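Serine/threonine protein kinase (Mycobacterium tuberculosis, PDB 4ESQ) probably phosphorylates proteins on serine and threonine using ATP, as a membrane receptor kinase whose extracellular sensor domain, described here, has a conserved binding cleft. Local coordinates at residues Q88-F93 with A185-K190; A101-S106 with N164-V169; D108-C113 with R157-A162. One frame throughout, in Å; residues are numbered along the deposited sequence.

All three contacts lie within the extracellular PknH-like domain and pack helices onto a single antiparallel sheet, in which strands 84-92, 165-173 and 154-162 are adjacent in that order. Contact 1 lays helix 179-192 on one face of the sheet; contacts 2 and 3 use successive parts of helix 96-111 on the other. Along the chain they are enclosed in turn: contact 1 spans contact 2, which spans contact 3. The centres of contacts 1 and 2 lie about 10 Å apart. Those of contacts 2 and 3 lie about 8 Å apart, and those of contacts 1 and 3 about 14 Å apart. Together they tie the two long helices to the middle of the sheet, giving the sensor domain a layered hydrophobic core.

Contact 1 of 3, residues Q88-F93 with A185-K190; sequences QAVVAF and AKIVDK
With chi1 at -63°, Ile187 places CG1 beside its own backbone N and CG2 beside its carbonyl carbon, which aims CG2 at Val90 of strand 84-92; chi2 of 168° then carries CD1, at the end of the other branch, to Gln88. Gln88 meets it by an unusual first torsion (chi1 46°), its CG lying between the backbone N and carbonyl carbon, and from there the chain runs extended, which leaves OE1 beside CD1. The tighter touch is methyl against methyl: Val90 CG1 stands 3.5 Å from Ile187 CG2, the two side chains crossing at a slant. Ile187 CD1 lies 3.7 Å from Gln88 OE1, a van der Waals contact between a methyl and an amide oxygen whose polar need is met by the backbone N of Leu15. With OE1 and NE2 both hydrogen-bonded, a glutamine can sit buried beside an isoleucine, and its oxygen becomes part of the wall round CD1. Valine is at home in an extended strand; isoleucine, though less helix-favouring, offers two apolar arms of unequal length. Val90 and Gln88 point toward the helix and the intervening Ala89 points away, the usual alternation of a strand. Ile187 also rests on Val167 and Val169 of the neighbouring strand, and Lys190, one turn on, forms a salt bridge with Glu19. A C-terminal helix laid over an antiparallel sheet in this way is consistent with the layered alpha/beta fold of the Mog1p/PsbP clan, to which this sensor domain belongs.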
ATOM      1  N   GLN A  88      -1.878   4.540   3.234  1.00  9.40           N
ATOM      2  CA  GLN A  88      -1.574   3.478   4.187  1.00 10.26           C
ATOM      3  C   GLN A  88      -2.862   2.805   4.598  1.00 10.98           C
ATOM      4  O   GLN A  88      -3.852   3.471   4.876  1.00 11.36           O
ATOM      5  CB  GLN A  88      -0.853   4.025   5.427  1.00 11.23           C
ATOM      6  CG  GLN A  88      -1.482   5.283   6.006  1.00  9.35           C
ATOM      7  CD  GLN A  88      -0.992   5.588   7.418  1.00 12.72           C
ATOM      8  OE1 GLN A  88      -0.467   4.721   8.114  1.00 11.35           O
ATOM      9  NE2 GLN A  88      -1.197   6.817   7.850  1.00 10.59           N
ATOM     10  N   ALA A  89      -2.853   1.479   4.626  1.00  9.77           N
ATOM     11  CA  ALA A  89      -4.045   0.734   4.999  1.00 10.11           C
ATOM     12  C   ALA A  89      -3.685  -0.529   5.758  1.00 12.76           C
ATOM     13  O   ALA A  89      -2.625  -1.123   5.539  1.00 10.27           O
ATOM     14  CB  ALA A  89      -4.846   0.376   3.762  1.00  9.37           C
ATOM     15  N   VAL A  90      -4.589  -0.931   6.648  1.00 10.05           N
ATOM     16  CA  VAL A  90      -4.498  -2.217   7.322  1.00 10.07           C
ATOM     17  C   VAL A  90      -5.775  -3.003   7.069  1.00 12.41           C
ATOM     18  O   VAL A  90      -6.880  -2.449   7.036  1.00 10.72           O
ATOM     19  CB  VAL A  90      -4.254  -2.063   8.822  1.00 10.05           C
ATOM     20  CG1 VAL A  90      -2.804  -1.652   9.058  1.00 11.72           C
ATOM     21  CG2 VAL A  90      -5.209  -1.027   9.412  1.00  9.77           C
ATOM     22  N   VAL A  91      -5.618  -4.303   6.885  1.00 10.45           N
ATOM     23  CA  VAL A  91      -6.740  -5.139   6.501  1.00  9.70           C
ATOM     24  C   VAL A  91      -6.816  -6.313   7.467  1.00 11.52           C
ATOM     25  O   VAL A  91      -5.830  -7.037   7.642  1.00 13.24           O
ATOM     26  CB  VAL A  91      -6.589  -5.652   5.056  1.00 10.20           C
ATOM     27  CG1 VAL A  91      -7.791  -6.508   4.672  1.00 12.22           C
ATOM     28  CG2 VAL A  91      -6.415  -4.475   4.074  1.00 12.97           C
ATOM     29  N   ALA A  92      -7.971  -6.487   8.100  1.00 11.05           N
ATOM     30  CA  ALA A  92      -8.159  -7.574   9.060  1.00 11.44           C
ATOM     31  C   ALA A  92      -8.669  -8.818   8.358  1.00 12.81           C
ATOM     32  O   ALA A  92      -9.485  -8.733   7.446  1.00 14.25           O
ATOM     33  CB  ALA A  92      -9.131  -7.166  10.152  1.00 13.26           C
ATOM     34  N   PHE A  93      -8.174  -9.968   8.804  1.00 11.47           N
ATOM     35  CA  PHE A  93      -8.636 -11.268   8.342  1.00  9.88           C
ATOM     36  C   PHE A  93      -9.038 -12.066   9.574  1.00 13.74           C
ATOM     37  O   PHE A  93      -8.673 -11.713  10.682  1.00 13.56           O
ATOM     38  CB  PHE A  93      -7.513 -11.990   7.604  1.00 10.19           C
ATOM     39  CG  PHE A  93      -7.215 -11.413   6.251  1.00 10.07           C
ATOM     40  CD1 PHE A  93      -6.423 -10.282   6.118  1.00 12.89           C
ATOM     41  CD2 PHE A  93      -7.729 -12.012   5.113  1.00 11.95           C
ATOM     42  CE1 PHE A  93      -6.148  -9.754   4.864  1.00 11.43           C
ATOM     43  CE2 PHE A  93      -7.464 -11.490   3.857  1.00 11.95           C
ATOM     44  CZ  PHE A  93      -6.668 -10.352   3.733  1.00 12.80           C
ATOM     45  N   ALA A 185       6.891  -1.227   8.347  1.00 11.65           N
ATOM     46  CA  ALA A 185       7.549  -1.740   9.543  1.00 13.40           C
ATOM     47  C   ALA A 185       7.021  -1.061  10.797  1.00 13.65           C
ATOM     48  O   ALA A 185       6.863  -1.705  11.840  1.00 12.03           O
ATOM     49  CB  ALA A 185       9.056  -1.585   9.433  1.00 15.60           C
ATOM     50  N   LYS A 186       6.732   0.233  10.701  1.00  9.80           N
ATOM     51  CA  LYS A 186       6.197   0.951  11.853  1.00 10.86           C
ATOM     52  C   LYS A 186       4.771   0.493  12.187  1.00 12.85           C
ATOM     53  O   LYS A 186       4.424   0.335  13.356  1.00 11.06           O
ATOM     54  CB  LYS A 186       6.274   2.463  11.640  1.00 12.70           C
ATOM     55  CG  LYS A 186       7.722   2.980  11.591  1.00 12.93           C
ATOM     56  CD  LYS A 186       7.796   4.448  11.216  1.00 15.31           C
ATOM     57  CE  LYS A 186       9.245   4.959  11.244  1.00 18.71           C
ATOM     58  NZ  LYS A 186       9.836   4.900  12.613  1.00 19.23           N
ATOM     59  N   ILE A 187       3.956   0.265  11.165  1.00  9.64           N
ATOM     60  CA  ILE A 187       2.619  -0.282  11.391  1.00  9.36           C
ATOM     61  C   ILE A 187       2.684  -1.693  11.989  1.00 11.01           C
ATOM     62  O   ILE A 187       1.923  -2.030  12.892  1.00 10.72           O
ATOM     63  CB  ILE A 187       1.781  -0.259  10.100  1.00 13.30           C
ATOM     64  CG1 ILE A 187       1.572   1.184   9.649  1.00 14.16           C
ATOM     65  CG2 ILE A 187       0.425  -0.963  10.323  1.00 10.86           C
ATOM     66  CD1 ILE A 187       1.008   1.326   8.214  1.00 11.59           C
ATOM     67  N   VAL A 188       3.610  -2.515  11.502  1.00 10.84           N
ATOM     68  CA  VAL A 188       3.777  -3.856  12.052  1.00  8.96           C
ATOM     69  C   VAL A 188       4.132  -3.786  13.539  1.00 12.23           C
ATOM     70  O   VAL A 188       3.640  -4.588  14.334  1.00 13.05           O
ATOM     71  CB  VAL A 188       4.851  -4.636  11.289  1.00 10.45           C
ATOM     72  CG1 VAL A 188       5.342  -5.827  12.102  1.00 17.54           C
ATOM     73  CG2 VAL A 188       4.324  -5.065   9.924  1.00 13.09           C
ATOM     74  N   ASP A 189       4.971  -2.822  13.920  1.00 11.87           N
ATOM     75  CA  ASP A 189       5.305  -2.650  15.339  1.00 13.67           C
ATOM     76  C   ASP A 189       4.054  -2.325  16.159  1.00 15.01           C
ATOM     77  O   ASP A 189       3.925  -2.763  17.304  1.00 13.93           O
ATOM     78  CB  ASP A 189       6.357  -1.556  15.545  1.00 14.88           C
ATOM     79  CG  ASP A 189       7.747  -1.981  15.105  1.00 16.75           C
ATOM     80  OD1 ASP A 189       8.015  -3.193  15.033  1.00 20.19           O
ATOM     81  OD2 ASP A 189       8.583  -1.091  14.848  1.00 22.68           O
ATOM     82  N   LYS A 190       3.137  -1.551  15.581  1.00 13.38           N
ATOM     83  CA  LYS A 190       1.887  -1.241  16.276  1.00 12.23           C
ATOM     84  C   LYS A 190       1.002  -2.482  16.396  1.00 12.45           C
ATOM     85  O   LYS A 190       0.342  -2.677  17.415  1.00 13.97           O
ATOM     86  CB  LYS A 190       1.135  -0.088  15.598  1.00 11.39           C
ATOM     87  CG  LYS A 190       1.869   1.259  15.706  1.00 11.95           C
ATOM     88  CD  LYS A 190       0.973   2.434  15.319  1.00 12.58           C
ATOM     89  CE  LYS A 190       1.753   3.764  15.358  1.00 12.46           C
ATOM     90  NZ  LYS A 190       0.859   4.920  15.056  1.00 16.46           N
TER

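Contact 2 of 3, residues A101-S106 with N164-V169; sequences AFVQTS and NVVVDV
The carbonyl O of Phe102, whose ring meets Val166 across this contact, accepts the helical bond from Ser106 N at 2.9 Å. Ser106 OG lies against one face of the Phe102 ring, 3.5 Å from its plane and toward the rim, a small group one turn along the helix. Across the contact the work is done by Val166. Its CG1 and CG2 are both 4.1 Å from Phe102 CD2, the two methyls approaching from the same side and obliquely to the ring, while the two side chains cross at about a right angle. Val166 CG2 serves twice, for it is also 4.0 Å from CG2 of Val103, and these two valines slide past each other in opposite directions. The ring's place follows from chi1 of 174°, which swings CG away from the backbone N of Phe102. Valine suits the strand, and on the helix Val103 gives a short, stiff apolar side chain facing the sheet; the broad phenyl spans from helix to sheet. The ring is also stacked with Tyr62, whose hydroxyl bonds OD2 of Asp168; the N of Ser57 bonds that same oxygen, and OD1 pairs with Arg157 in a salt bridge. Phe102 and Val103 belong to the sheet-facing, mainly apolar side of helix 96-111, packed on the inner strand 165-173 as in an alpha/beta sandwich with one antiparallel sheet.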
ATOM      1  N   ALA A 101      -1.742 -15.964   3.650  1.00 12.93           N
ATOM      2  CA  ALA A 101      -2.027 -16.494   2.324  1.00 12.31           C
ATOM      3  C   ALA A 101      -2.190 -15.357   1.319  1.00 12.16           C
ATOM      4  O   ALA A 101      -1.763 -15.468   0.168  1.00 12.04           O
ATOM      5  CB  ALA A 101      -3.268 -17.365   2.358  1.00 15.80           C
ATOM      6  N   PHE A 102      -2.807 -14.258   1.757  1.00 12.50           N
ATOM      7  CA  PHE A 102      -3.000 -13.128   0.857  1.00 13.69           C
ATOM      8  C   PHE A 102      -1.677 -12.462   0.476  1.00 14.23           C
ATOM      9  O   PHE A 102      -1.486 -12.068  -0.671  1.00 12.91           O
ATOM     10  CB  PHE A 102      -3.966 -12.080   1.428  1.00 14.15           C
ATOM     11  CG  PHE A 102      -4.062 -10.848   0.568  1.00 11.93           C
ATOM     12  CD1 PHE A 102      -4.757 -10.881  -0.632  1.00 17.36           C
ATOM     13  CD2 PHE A 102      -3.417  -9.678   0.931  1.00 12.81           C
ATOM     14  CE1 PHE A 102      -4.822  -9.757  -1.451  1.00 14.66           C
ATOM     15  CE2 PHE A 102      -3.480  -8.550   0.130  1.00 16.71           C
ATOM     16  CZ  PHE A 102      -4.184  -8.582  -1.064  1.00 11.63           C
ATOM     17  N   VAL A 103      -0.767 -12.335   1.437  1.00 12.22           N
ATOM     18  CA  VAL A 103       0.537 -11.761   1.134  1.00 10.39           C
ATOM     19  C   VAL A 103       1.327 -12.687   0.215  1.00 12.03           C
ATOM     20  O   VAL A 103       2.029 -12.226  -0.680  1.00 13.10           O
ATOM     21  CB  VAL A 103       1.346 -11.431   2.413  1.00 12.14           C
ATOM     22  CG1 VAL A 103       2.692 -10.815   2.056  1.00 11.58           C
ATOM     23  CG2 VAL A 103       0.564 -10.485   3.296  1.00 13.31           C
ATOM     24  N   GLN A 104       1.195 -13.994   0.410  1.00 11.38           N
ATOM     25  CA  GLN A 104       1.870 -14.934  -0.474  1.00 13.79           C
ATOM     26  C   GLN A 104       1.330 -14.791  -1.896  1.00 14.22           C
ATOM     27  O   GLN A 104       2.092 -14.778  -2.869  1.00 14.84           O
ATOM     28  CB  GLN A 104       1.695 -16.369   0.025  1.00 18.16           C
ATOM     29  CG  GLN A 104       2.504 -17.362  -0.775  1.00 19.85           C
ATOM     30  CD  GLN A 104       3.992 -17.164  -0.578  1.00 25.38           C
ATOM     31  OE1 GLN A 104       4.477 -17.100   0.556  1.00 28.56           O
ATOM     32  NE2 GLN A 104       4.728 -17.059  -1.679  1.00 26.89           N
ATOM     33  N   THR A 105       0.010 -14.670  -2.020  1.00 10.38           N
ATOM     34  CA  THR A 105      -0.587 -14.482  -3.332  1.00 13.69           C
ATOM     35  C   THR A 105      -0.061 -13.195  -3.936  1.00 12.88           C
ATOM     36  O   THR A 105       0.285 -13.150  -5.114  1.00 14.16           O
ATOM     37  CB  THR A 105      -2.116 -14.429  -3.262  1.00 12.40           C
ATOM     38  OG1 THR A 105      -2.625 -15.738  -2.976  1.00 14.88           O
ATOM     39  CG2 THR A 105      -2.687 -13.962  -4.579  1.00 16.73           C
ATOM     40  N   SER A 106      -0.020 -12.138  -3.130  1.00 12.13           N
ATOM     41  CA  SER A 106       0.482 -10.861  -3.625  1.00 10.93           C
ATOM     42  C   SER A 106       1.911 -10.998  -4.130  1.00 11.12           C
ATOM     43  O   SER A 106       2.258 -10.473  -5.186  1.00 13.05           O
ATOM     44  CB  SER A 106       0.387  -9.783  -2.548  1.00 13.23           C
ATOM     45  OG  SER A 106      -0.966  -9.537  -2.218  1.00 13.04           O
ATOM     46  N   ASN A 164      -3.224 -11.270  12.394  1.00 13.22           N
ATOM     47  CA  ASN A 164      -4.253 -11.446  11.370  1.00 15.22           C
ATOM     48  C   ASN A 164      -4.417 -10.211  10.488  1.00 13.56           C
ATOM     49  O   ASN A 164      -5.457 -10.040   9.843  1.00 12.68           O
ATOM     50  CB  ASN A 164      -5.604 -11.753  12.021  1.00 15.30           C
ATOM     51  CG  ASN A 164      -6.061 -10.641  12.940  1.00 15.94           C
ATOM     52  OD1 ASN A 164      -5.279 -10.121  13.735  1.00 15.63           O
ATOM     53  ND2 ASN A 164      -7.325 -10.255  12.822  1.00 13.60           N
ATOM     54  N   VAL A 165      -3.404  -9.349  10.467  1.00 11.38           N
ATOM     55  CA  VAL A 165      -3.537  -8.059   9.793  1.00 12.66           C
ATOM     56  C   VAL A 165      -2.543  -7.922   8.652  1.00 11.51           C
ATOM     57  O   VAL A 165      -1.350  -8.136   8.835  1.00 13.70           O
ATOM     58  CB  VAL A 165      -3.314  -6.885  10.774  1.00 11.56           C
ATOM     59  CG1 VAL A 165      -3.368  -5.529  10.044  1.00 13.01           C
ATOM     60  CG2 VAL A 165      -4.330  -6.932  11.892  1.00 12.61           C
ATOM     61  N   VAL A 166      -3.048  -7.570   7.474  1.00 10.69           N
ATOM     62  CA  VAL A 166      -2.194  -7.239   6.340  1.00 11.60           C
ATOM     63  C   VAL A 166      -1.965  -5.729   6.280  1.00 10.81           C
ATOM     64  O   VAL A 166      -2.895  -4.941   6.440  1.00 11.28           O
ATOM     65  CB  VAL A 166      -2.807  -7.720   5.015  1.00 12.10           C
ATOM     66  CG1 VAL A 166      -2.022  -7.130   3.828  1.00 12.18           C
ATOM     67  CG2 VAL A 166      -2.821  -9.248   4.966  1.00 12.57           C
ATOM     68  N   VAL A 167      -0.718  -5.339   6.079  1.00 11.13           N
ATOM     69  CA  VAL A 167      -0.335  -3.940   6.033  1.00  8.95           C
ATOM     70  C   VAL A 167      -0.068  -3.633   4.564  1.00  9.08           C
ATOM     71  O   VAL A 167       0.699  -4.338   3.917  1.00 11.68           O
ATOM     72  CB  VAL A 167       0.920  -3.719   6.878  1.00  9.81           C
ATOM     73  CG1 VAL A 167       1.372  -2.264   6.826  1.00 11.53           C
ATOM     74  CG2 VAL A 167       0.635  -4.138   8.312  1.00 12.12           C
ATOM     75  N   ASP A 168      -0.719  -2.600   4.032  1.00  9.21           N
ATOM     76  CA  ASP A 168      -0.706  -2.358   2.591  1.00 12.13           C
ATOM     77  C   ASP A 168      -0.443  -0.883   2.346  1.00 11.75           C
ATOM     78  O   ASP A 168      -1.311  -0.053   2.614  1.00 12.03           O
ATOM     79  CB  ASP A 168      -2.071  -2.760   2.012  1.00 13.32           C
ATOM     80  CG  ASP A 168      -2.039  -3.013   0.516  1.00 15.08           C
ATOM     81  OD1 ASP A 168      -0.975  -2.835  -0.103  1.00 15.78           O
ATOM     82  OD2 ASP A 168      -3.099  -3.397  -0.040  1.00 14.73           O
ATOM     83  N   VAL A 169       0.745  -0.562   1.840  1.00  9.42           N
ATOM     84  CA  VAL A 169       1.211   0.831   1.777  1.00 10.12           C
ATOM     85  C   VAL A 169       1.728   1.262   0.402  1.00 11.37           C
ATOM     86  O   VAL A 169       2.466   0.530  -0.262  1.00 10.35           O
ATOM     87  CB  VAL A 169       2.337   1.053   2.802  1.00 10.97           C
ATOM     88  CG1 VAL A 169       2.862   2.488   2.734  1.00 12.75           C
ATOM     89  CG2 VAL A 169       1.853   0.710   4.221  1.00 10.78           C
TER

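Contact 3 of 3, residues D108-C113 with R157-A162; sequences DKWKNC and RAMSVA
The benzo edge of the Trp110 indole comes down over one face of the Arg157 guanidinium, with CZ2 3.5 Å above that plane and offset toward its rim. Relative to the indole, Arg157 NH2 lies at the ring's edge and near its plane, and the two planes are turned 67° apart. This is therefore an edge-to-face meeting, and the cation does not sit over the indole's pi cloud. Ala158 C also lies at that edge, 4.2 Å from Trp110 CH2. The same ring atom approaches Arg157 CB at 3.7 Å and Met159 CB at 4.0 Å, so the rim is wedged between two side chains that project from one side of the strand. Arg157 manages to offer both its CB and its guanidinium because the chain folds back on itself at chi2 (-78°) and chi3 (-76°). Tryptophan suits the place because the helix backbone is far off: the nearest CA pair, Trp110 and Arg157, is 10.0 Å apart, and the indole is long enough to bridge it. In the layered domain this is where the C-terminal part of helix 96-111 is joined to strand 154-162; the indole also touches Ile141 and Val143 of the next strand. The guanidinium, probably charged, is held by several partners: besides the salt bridge to Asp168, NH2 bonds the carbonyl O of Gly52 and NH1 bonds Val169 O. Those bonds would hold the face it turns to the tryptophan. Past Trp110 the chain turns, Cys113 N bonding Trp110 O at 2.9 Å, and Cys113 closes a disulfide with Cys50.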
ATOM      1  N   ASP A 108       3.318 -13.618  -5.403  1.00 14.76           N
ATOM      2  CA  ASP A 108       3.264 -14.257  -6.728  1.00 18.43           C
ATOM      3  C   ASP A 108       2.911 -13.283  -7.832  1.00 18.66           C
ATOM      4  O   ASP A 108       3.516 -13.300  -8.905  1.00 25.58           O
ATOM      5  CB  ASP A 108       2.253 -15.406  -6.794  1.00 20.82           C
ATOM      6  CG  ASP A 108       1.882 -15.775  -8.252  1.00 29.52           C
ATOM      7  OD1 ASP A 108       2.678 -16.475  -8.922  1.00 23.57           O
ATOM      8  OD2 ASP A 108       0.804 -15.355  -8.744  1.00 27.69           O
ATOM      9  N   LYS A 109       1.909 -12.448  -7.584  1.00 12.76           N
ATOM     10  CA  LYS A 109       1.471 -11.517  -8.604  1.00 14.87           C
ATOM     11  C   LYS A 109       2.529 -10.448  -8.848  1.00 15.82           C
ATOM     12  O   LYS A 109       2.819 -10.119  -9.998  1.00 15.95           O
ATOM     13  CB  LYS A 109       0.126 -10.886  -8.242  1.00 14.71           C
ATOM     14  CG  LYS A 109      -1.027 -11.907  -8.229  1.00 14.47           C
ATOM     15  CD  LYS A 109      -2.356 -11.254  -7.882  1.00 15.43           C
ATOM     16  CE  LYS A 109      -3.514 -12.218  -8.114  1.00 17.09           C
ATOM     17  NZ  LYS A 109      -4.835 -11.597  -7.790  1.00 17.72           N
ATOM     18  N   TRP A 110       3.118  -9.908  -7.780  1.00 12.52           N
ATOM     19  CA  TRP A 110       4.068  -8.815  -7.973  1.00 11.47           C
ATOM     20  C   TRP A 110       5.299  -9.280  -8.741  1.00 15.63           C
ATOM     21  O   TRP A 110       5.894  -8.511  -9.504  1.00 15.63           O
ATOM     22  CB  TRP A 110       4.496  -8.185  -6.648  1.00 11.19           C
ATOM     23  CG  TRP A 110       3.425  -7.472  -5.881  1.00 13.54           C
ATOM     24  CD1 TRP A 110       2.063  -7.560  -6.063  1.00 11.70           C
ATOM     25  CD2 TRP A 110       3.625  -6.572  -4.781  1.00 12.63           C
ATOM     26  NE1 TRP A 110       1.415  -6.761  -5.140  1.00 13.79           N
ATOM     27  CE2 TRP A 110       2.349  -6.143  -4.348  1.00 13.60           C
ATOM     28  CE3 TRP A 110       4.761  -6.066  -4.138  1.00 11.95           C
ATOM     29  CZ2 TRP A 110       2.181  -5.245  -3.289  1.00 13.39           C
ATOM     30  CZ3 TRP A 110       4.591  -5.175  -3.087  1.00 15.08           C
ATOM     31  CH2 TRP A 110       3.311  -4.781  -2.667  1.00 13.07           C
ATOM     32  N   LYS A 111       5.692 -10.531  -8.530  1.00 14.29           N
ATOM     33  CA  LYS A 111       6.894 -11.063  -9.174  1.00 12.84           C
ATOM     34  C   LYS A 111       6.738 -11.171 -10.690  1.00 19.35           C
ATOM     35  O   LYS A 111       7.726 -11.135 -11.422  1.00 18.01           O
ATOM     36  CB  LYS A 111       7.296 -12.400  -8.558  1.00 16.41           C
ATOM     37  CG  LYS A 111       7.871 -12.225  -7.158  1.00 25.77           C
ATOM     38  CD  LYS A 111       8.231 -13.546  -6.502  1.00 27.65           C
ATOM     39  CE  LYS A 111       8.628 -13.317  -5.045  1.00 35.15           C
ATOM     40  NZ  LYS A 111       8.707 -14.596  -4.276  1.00 46.17           N
ATOM     41  N   ASN A 112       5.493 -11.295 -11.144  1.00 17.51           N
ATOM     42  CA  ASN A 112       5.192 -11.330 -12.568  1.00 15.67           C
ATOM     43  C   ASN A 112       5.079  -9.931 -13.169  1.00 18.50           C
ATOM     44  O   ASN A 112       4.976  -9.777 -14.393  1.00 18.75           O
ATOM     45  CB  ASN A 112       3.908 -12.123 -12.829  1.00 18.35           C
ATOM     46  CG  ASN A 112       4.095 -13.615 -12.621  1.00 21.39           C
ATOM     47  OD1 ASN A 112       5.153 -14.171 -12.929  1.00 24.22           O
ATOM     48  ND2 ASN A 112       3.064 -14.271 -12.102  1.00 27.12           N
ATOM     49  N   CYS A 113       5.085  -8.916 -12.307  1.00 13.15           N
ATOM     50  CA  CYS A 113       5.080  -7.529 -12.756  1.00 15.81           C
ATOM     51  C   CYS A 113       6.485  -6.934 -12.769  1.00 17.70           C
ATOM     52  O   CYS A 113       6.740  -5.954 -13.473  1.00 15.78           O
ATOM     53  CB  CYS A 113       4.170  -6.688 -11.855  1.00 19.21           C
ATOM     54  SG  CYS A 113       2.480  -7.311 -11.796  1.00 18.76           S
ATOM     55  N   ARG A 157       5.614   0.462  -3.274  1.00 12.47           N
ATOM     56  CA  ARG A 157       4.580  -0.357  -2.653  1.00 13.06           C
ATOM     57  C   ARG A 157       5.235  -1.222  -1.582  1.00 11.37           C
ATOM     58  O   ARG A 157       6.337  -1.743  -1.780  1.00 12.27           O
ATOM     59  CB  ARG A 157       3.901  -1.254  -3.697  1.00 13.12           C
ATOM     60  CG  ARG A 157       2.984  -0.516  -4.676  1.00 12.14           C
ATOM     61  CD  ARG A 157       1.643  -0.172  -4.049  1.00 16.35           C
ATOM     62  NE  ARG A 157       0.736  -1.316  -3.941  1.00 16.41           N
ATOM     63  CZ  ARG A 157       0.394  -1.904  -2.800  1.00 11.90           C
ATOM     64  NH1 ARG A 157       0.908  -1.476  -1.643  1.00 12.66           N
ATOM     65  NH2 ARG A 157      -0.458  -2.926  -2.808  1.00 11.31           N
ATOM     66  N   ALA A 158       4.572  -1.373  -0.442  1.00 10.04           N
ATOM     67  CA  ALA A 158       5.045  -2.320   0.562  1.00 10.64           C
ATOM     68  C   ALA A 158       3.855  -3.060   1.134  1.00 10.19           C
ATOM     69  O   ALA A 158       2.810  -2.464   1.400  1.00 12.78           O
ATOM     70  CB  ALA A 158       5.800  -1.610   1.670  1.00 12.18           C
ATOM     71  N   MET A 159       4.013  -4.362   1.317  1.00  9.86           N
ATOM     72  CA  MET A 159       2.985  -5.151   1.980  1.00  9.70           C
ATOM     73  C   MET A 159       3.649  -6.056   2.991  1.00 12.38           C
ATOM     74  O   MET A 159       4.710  -6.624   2.727  1.00 12.51           O
ATOM     75  CB  MET A 159       2.193  -5.993   0.975  1.00 10.84           C
ATOM     76  CG  MET A 159       1.129  -6.880   1.618  1.00 11.17           C
ATOM     77  SD  MET A 159       0.141  -7.779   0.398  1.00 14.62           S
ATOM     78  CE  MET A 159      -0.726  -6.423  -0.391  1.00 17.03           C
ATOM     79  N   SER A 160       3.027  -6.175   4.151  1.00  9.96           N
ATOM     80  CA  SER A 160       3.509  -7.104   5.162  1.00 11.67           C
ATOM     81  C   SER A 160       2.315  -7.680   5.907  1.00 11.56           C
ATOM     82  O   SER A 160       1.158  -7.336   5.629  1.00 10.73           O
ATOM     83  CB  SER A 160       4.474  -6.409   6.130  1.00 14.11           C
ATOM     84  OG  SER A 160       5.291  -7.360   6.820  1.00 14.38           O
ATOM     85  N   VAL A 161       2.596  -8.568   6.851  1.00 11.85           N
ATOM     86  CA  VAL A 161       1.550  -9.174   7.649  1.00 10.52           C
ATOM     87  C   VAL A 161       2.094  -9.393   9.045  1.00 11.77           C
ATOM     88  O   VAL A 161       3.262  -9.752   9.218  1.00 13.92           O
ATOM     89  CB  VAL A 161       1.070 -10.506   7.044  1.00 12.27           C
ATOM     90  CG1 VAL A 161       2.263 -11.355   6.613  1.00 15.58           C
ATOM     91  CG2 VAL A 161       0.179 -11.267   8.027  1.00 14.57           C
ATOM     92  N   ALA A 162       1.249  -9.136  10.033  1.00 13.30           N
ATOM     93  CA  ALA A 162       1.549  -9.468  11.419  1.00 12.59           C
ATOM     94  C   ALA A 162       0.229  -9.894  12.046  1.00 14.50           C
ATOM     95  O   ALA A 162      -0.799  -9.259  11.813  1.00 11.71           O
ATOM     96  CB  ALA A 162       2.124  -8.279  12.142  1.00 13.64           C
TER